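Local coordinates for protein giardin subunit alpha-1 (Giardia intestinalis, PDB 4EVF) that binds calcium and, in a calcium-dependent manner, acidic phospholipids as an annexin, and belongs to the giardins, which are involved in parasite attachment to the intestinal mucosa, at residues A[19-24]-A[284-289]; A[56-61]-A[65-70]. One frame throughout, in Å; residues are numbered along the deposited sequence.

Contact 1: residues A[19-24]-A[284-289]; sequences DEVQIA and MAPILR
Apolar side chains carry most of the contact between residues 19-24 and 284-289, and Ile287 contributes the largest share of it. Its two branches part to meet successive turns of the facing helix: CG2 rests on Ala24 CB at 4.0 Å, while the longer branch reaches back towards the start of helix 20-28. There Ile287 CD1 lies 4.1 Å from Glu20 CB. With CG1 beside its own backbone N (chi1 -69°), Ile287 can extend that methyl towards Glu20. On the more open flank, Val21 and Pro286 meet at about a right angle, Val21 CG2 touching Pro286 CB at 3.9 Å.

Polar groups take their partners from outside the facing segment. Glu20 OE1 brushes Ile287 CD1 at 3.9 Å, but the carboxylate's strongest partner is Arg283, in a salt bridge through OE2. Asp19 is the N-cap of helix 20-28; its OD1 accepts a weak 3.2 Å bond from Gln22 N.

The short helical segments run nearly parallel, at 18° with 8.9 Å between axes, and Ala24 lies at their interface. They join the predicted first and fourth annexin repeats. Helix 62-70 lies against the inner flank, where Glu63 touches Ile287 and Leu66 touches Leu288, and helix 245-255 also packs against Leu288.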
loop_
_atom_site.group_PDB
_atom_site.type_symbol
_atom_site.label_atom_id
_atom_site.label_comp_id
_atom_site.label_asym_id
_atom_site.label_seq_id
_atom_site.Cartn_x
_atom_site.Cartn_y
_atom_site.Cartn_z
ATOM N N ASP A 19 -8.201 -24.035 8.862
ATOM C CA ASP A 19 -9.113 -23.415 7.923
ATOM C C ASP A 19 -8.599 -22.022 7.515
ATOM O O ASP A 19 -8.825 -21.042 8.215
ATOM C CB ASP A 19 -10.488 -23.312 8.590
ATOM C CG ASP A 19 -11.596 -22.925 7.625
ATOM O OD1 ASP A 19 -11.298 -22.519 6.479
ATOM O OD2 ASP A 19 -12.780 -23.015 8.035
ATOM N N GLU A 20 -7.921 -21.939 6.372
ATOM C CA GLU A 20 -7.318 -20.682 5.917
ATOM C C GLU A 20 -8.330 -19.592 5.590
ATOM O O GLU A 20 -8.169 -18.432 5.993
ATOM C CB GLU A 20 -6.417 -20.926 4.706
ATOM C CG GLU A 20 -5.101 -21.579 5.050
ATOM C CD GLU A 20 -4.211 -21.748 3.833
ATOM O OE1 GLU A 20 -4.741 -21.941 2.715
ATOM O OE2 GLU A 20 -2.981 -21.677 3.996
ATOM N N VAL A 21 -9.368 -19.952 4.847
ATOM C CA VAL A 21 -10.378 -18.967 4.498
ATOM C C VAL A 21 -11.067 -18.439 5.758
ATOM O O VAL A 21 -11.411 -17.258 5.839
ATOM C CB VAL A 21 -11.407 -19.512 3.492
ATOM C CG1 VAL A 21 -12.477 -18.476 3.224
ATOM C CG2 VAL A 21 -10.721 -19.895 2.188
ATOM N N GLN A 22 -11.258 -19.311 6.745
ATOM C CA GLN A 22 -11.886 -18.889 7.996
ATOM C C GLN A 22 -11.011 -17.900 8.778
ATOM O O GLN A 22 -11.519 -16.946 9.377
ATOM C CB GLN A 22 -12.253 -20.095 8.866
ATOM C CG GLN A 22 -12.921 -19.729 10.182
ATOM C CD GLN A 22 -14.200 -18.922 10.005
ATOM O OE1 GLN A 22 -14.708 -18.769 8.892
ATOM N NE2 GLN A 22 -14.727 -18.399 11.110
ATOM N N ILE A 23 -9.701 -18.117 8.780
ATOM C CA ILE A 23 -8.804 -17.152 9.410
ATOM C C ILE A 23 -8.857 -15.833 8.646
ATOM O O ILE A 23 -8.936 -14.758 9.242
ATOM C CB ILE A 23 -7.362 -17.676 9.482
ATOM C CG1 ILE A 23 -7.302 -18.941 10.343
ATOM C CG2 ILE A 23 -6.406 -16.587 9.973
ATOM C CD1 ILE A 23 -6.022 -19.728 10.168
ATOM N N ALA A 24 -8.828 -15.924 7.319
ATOM C CA ALA A 24 -8.950 -14.749 6.474
ATOM C C ALA A 24 -10.274 -14.044 6.731
ATOM O O ALA A 24 -10.326 -12.816 6.795
ATOM C CB ALA A 24 -8.812 -15.133 4.980
ATOM N N MET A 284 -4.735 -19.254 -2.822
ATOM C CA MET A 284 -4.598 -17.820 -2.567
ATOM C C MET A 284 -5.853 -17.016 -2.879
ATOM O O MET A 284 -6.215 -16.102 -2.132
ATOM C CB MET A 284 -3.433 -17.246 -3.377
ATOM C CG MET A 284 -3.325 -15.729 -3.309
ATOM S SD MET A 284 -2.883 -15.142 -1.643
ATOM C CE MET A 284 -1.209 -15.762 -1.517
ATOM N N ALA A 285 -6.509 -17.334 -3.991
ATOM C CA ALA A 285 -7.627 -16.516 -4.454
ATOM C C ALA A 285 -8.778 -16.348 -3.446
ATOM O O ALA A 285 -9.240 -15.229 -3.214
ATOM C CB ALA A 285 -8.148 -17.016 -5.797
ATOM N N PRO A 286 -9.266 -17.456 -2.865
ATOM C CA PRO A 286 -10.366 -17.282 -1.912
ATOM C C PRO A 286 -9.936 -16.439 -0.710
ATOM O O PRO A 286 -10.737 -15.692 -0.153
ATOM C CB PRO A 286 -10.703 -18.720 -1.479
ATOM C CG PRO A 286 -9.548 -19.555 -1.913
ATOM C CD PRO A 286 -8.970 -18.877 -3.120
ATOM N N ILE A 287 -8.677 -16.569 -0.324
ATOM C CA ILE A 287 -8.152 -15.773 0.771
ATOM C C ILE A 287 -8.238 -14.291 0.416
ATOM O O ILE A 287 -8.774 -13.502 1.191
ATOM C CB ILE A 287 -6.711 -16.167 1.123
ATOM C CG1 ILE A 287 -6.687 -17.568 1.742
ATOM C CG2 ILE A 287 -6.088 -15.132 2.061
ATOM C CD1 ILE A 287 -5.297 -18.144 1.910
ATOM N N LEU A 288 -7.732 -13.917 -0.762
ATOM C CA LEU A 288 -7.755 -12.513 -1.166
ATOM C C LEU A 288 -9.178 -11.964 -1.310
ATOM O O LEU A 288 -9.483 -10.880 -0.797
ATOM C CB LEU A 288 -6.940 -12.281 -2.452
ATOM C CG LEU A 288 -5.425 -12.506 -2.425
ATOM C CD1 LEU A 288 -4.811 -12.231 -3.819
ATOM C CD2 LEU A 288 -4.734 -11.659 -1.340
ATOM N N ARG A 289 -10.046 -12.712 -1.975
ATOM C CA ARG A 289 -11.419 -12.289 -2.144
ATOM C C ARG A 289 -12.131 -12.101 -0.788
ATOM O O ARG A 289 -12.922 -11.244 -0.645
ATOM C CB ARG A 289 -12.236 -13.204 -3.061
ATOM C CG ARG A 289 -11.915 -13.132 -4.543
ATOM C CD ARG A 289 -12.731 -14.122 -5.348
ATOM N NE ARG A 289 -13.983 -13.523 -5.706
ATOM C CZ ARG A 289 -14.875 -14.030 -6.531
ATOM N NH1 ARG A 289 -14.663 -15.157 -7.133
ATOM N NH2 ARG A 289 -15.971 -13.376 -6.773
#

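Contact 2: residues A[56-61]-A[65-70]; sequences KALKGG and SLLMDL
Ser65 meets Gly61 at the first turn of helix 62-70. Gly61 is the N-cap residue, and its carbonyl O accepts a weak bond from Ser65 N at 3.3 Å, the i to i+4 bond of that turn. The Ser65 hydroxyl, turned to lie beside its own backbone N (chi1 -68°), comes to 3.6 Å from the same Gly61 O, a contact without a hydrogen bond.

Leu66 directs its end away from residues 56-61, towards helix 284-292, where it also touches Leu291. Leu67, one residue on, turns to the connection instead. Its CD1 methyl meets Leu58 CD2 at 3.6 Å, a tight fit, the two side chains crossing at about a right angle. Leu58 is the first residue to leave helical geometry after helix 50-57, and its side chain is directed toward residues 65-70. Farther along, Asp69 forms a salt bridge with Arg249 of helix 245-255, and Leu70 packs on Leu291.

Between the two segments, then, lie one backbone bond at the helix start and one methyl contact in the interior. Between Leu58 and the cap, Gly60 and Gly61 adopt backbone angles that suit glycine, and Gly60 O accepts a hydrogen bond from Arg283. The buried leucine pair relies on apolar burial, whereas at the partly exposed helix start the two segments are linked by one weak backbone bond.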
loop_
_atom_site.group_PDB
_atom_site.type_symbol
_atom_site.label_atom_id
_atom_site.label_comp_id
_atom_site.label_asym_id
_atom_site.label_seq_id
_atom_site.Cartn_x
_atom_site.Cartn_y
_atom_site.Cartn_z
ATOM N N LYS A 56 2.589 -22.148 12.633
ATOM C CA LYS A 56 2.717 -23.562 12.955
ATOM C C LYS A 56 1.590 -24.394 12.356
ATOM O O LYS A 56 1.785 -25.564 12.050
ATOM C CB LYS A 56 2.791 -23.778 14.469
ATOM C CG LYS A 56 4.005 -23.135 15.134
ATOM C CD LYS A 56 4.158 -23.603 16.578
ATOM C CE LYS A 56 4.958 -22.602 17.419
ATOM N NZ LYS A 56 6.433 -22.701 17.260
ATOM N N ALA A 57 0.409 -23.781 12.206
ATOM C CA ALA A 57 -0.746 -24.551 11.725
ATOM C C ALA A 57 -0.818 -24.682 10.209
ATOM O O ALA A 57 -1.326 -25.685 9.692
ATOM C CB ALA A 57 -2.029 -23.931 12.249
ATOM N N LEU A 58 -0.376 -23.627 9.504
ATOM C CA LEU A 58 -0.455 -23.604 8.067
ATOM C C LEU A 58 0.796 -24.129 7.340
ATOM O O LEU A 58 1.889 -24.163 7.874
ATOM C CB LEU A 58 -0.812 -22.173 7.595
ATOM C CG LEU A 58 -2.321 -21.843 7.524
ATOM C CD1 LEU A 58 -3.073 -22.707 8.528
ATOM C CD2 LEU A 58 -2.581 -20.360 7.774
ATOM N N LYS A 59 0.538 -24.508 6.089
ATOM C CA LYS A 59 1.577 -25.009 5.229
ATOM C C LYS A 59 2.507 -23.883 4.916
ATOM O O LYS A 59 3.657 -23.938 5.333
ATOM C CB LYS A 59 1.011 -25.642 3.968
ATOM N N GLY A 60 2.108 -22.884 4.241
ATOM C CA GLY A 60 3.144 -21.911 4.041
ATOM C C GLY A 60 2.986 -21.259 2.703
ATOM O O GLY A 60 2.035 -21.491 1.996
ATOM N N GLY A 61 3.961 -20.482 2.328
ATOM C CA GLY A 61 3.756 -19.788 1.089
ATOM C C GLY A 61 3.230 -18.429 1.468
ATOM O O GLY A 61 3.146 -18.104 2.652
ATOM N N SER A 65 2.062 -16.330 5.254
ATOM C CA SER A 65 2.731 -15.068 5.566
ATOM C C SER A 65 1.740 -13.915 5.688
ATOM O O SER A 65 1.816 -13.127 6.638
ATOM C CB SER A 65 3.794 -14.742 4.513
ATOM O OG SER A 65 4.870 -15.657 4.597
ATOM N N LEU A 66 0.819 -13.828 4.728
ATOM C CA LEU A 66 -0.244 -12.829 4.737
ATOM C C LEU A 66 -1.112 -12.913 5.995
ATOM O O LEU A 66 -1.398 -11.893 6.643
ATOM C CB LEU A 66 -1.115 -12.960 3.484
ATOM C CG LEU A 66 -2.425 -12.155 3.443
ATOM C CD1 LEU A 66 -2.193 -10.682 3.746
ATOM C CD2 LEU A 66 -3.151 -12.295 2.096
ATOM N N LEU A 67 -1.537 -14.125 6.337
ATOM C CA LEU A 67 -2.393 -14.331 7.511
ATOM C C LEU A 67 -1.694 -13.946 8.820
ATOM O O LEU A 67 -2.304 -13.322 9.705
ATOM C CB LEU A 67 -2.930 -15.768 7.547
ATOM C CG LEU A 67 -3.845 -16.088 6.356
ATOM C CD1 LEU A 67 -4.267 -17.560 6.310
ATOM C CD2 LEU A 67 -5.063 -15.176 6.344
ATOM N N MET A 68 -0.420 -14.308 8.924
ATOM C CA MET A 68 0.458 -13.870 10.016
ATOM C C MET A 68 0.539 -12.358 10.107
ATOM O O MET A 68 0.397 -11.789 11.188
ATOM C CB MET A 68 1.881 -14.416 9.829
ATOM C CG MET A 68 1.990 -15.932 9.896
ATOM S SD MET A 68 3.646 -16.515 9.491
ATOM C CE MET A 68 4.641 -15.767 10.787
ATOM N N ASP A 69 0.784 -11.714 8.970
ATOM C CA ASP A 69 0.927 -10.264 8.904
ATOM C C ASP A 69 -0.296 -9.564 9.493
ATOM O O ASP A 69 -0.171 -8.583 10.236
ATOM C CB ASP A 69 1.103 -9.802 7.447
ATOM C CG ASP A 69 2.455 -10.188 6.855
ATOM O OD1 ASP A 69 3.364 -10.613 7.602
ATOM O OD2 ASP A 69 2.616 -10.035 5.626
ATOM N N LEU A 70 -1.476 -10.064 9.141
ATOM C CA LEU A 70 -2.737 -9.468 9.594
ATOM C C LEU A 70 -2.887 -9.463 11.113
ATOM O O LEU A 70 -3.672 -8.679 11.664
ATOM C CB LEU A 70 -3.933 -10.156 8.937
ATOM C CG LEU A 70 -4.015 -9.921 7.421
ATOM C CD1 LEU A 70 -4.945 -10.939 6.752
ATOM C CD2 LEU A 70 -4.449 -8.490 7.109
#

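How the contacts relate
The centres of the two contacts lie about 11 Å apart, on the same side of the chain's centre. Along the sequence, contact 2 falls between the halves of contact 1: residues 19-24 come first, the short-range pair 56-61 and 65-70 follows, and 284-289 closes the arrangement near the C-terminus. The contacts touch directly, with Glu20 OE2 3.6 Å from Leu58 CG and Ala24 CA 3.9 Å from Leu67 CD2. Helix 62-70 packs against both helices of contact 1. Arg283 links them too, pairing with Glu20 and bonding Gly60 O, so the meeting of the predicted first and fourth annexin repeats also involves the turn before helix 62-70.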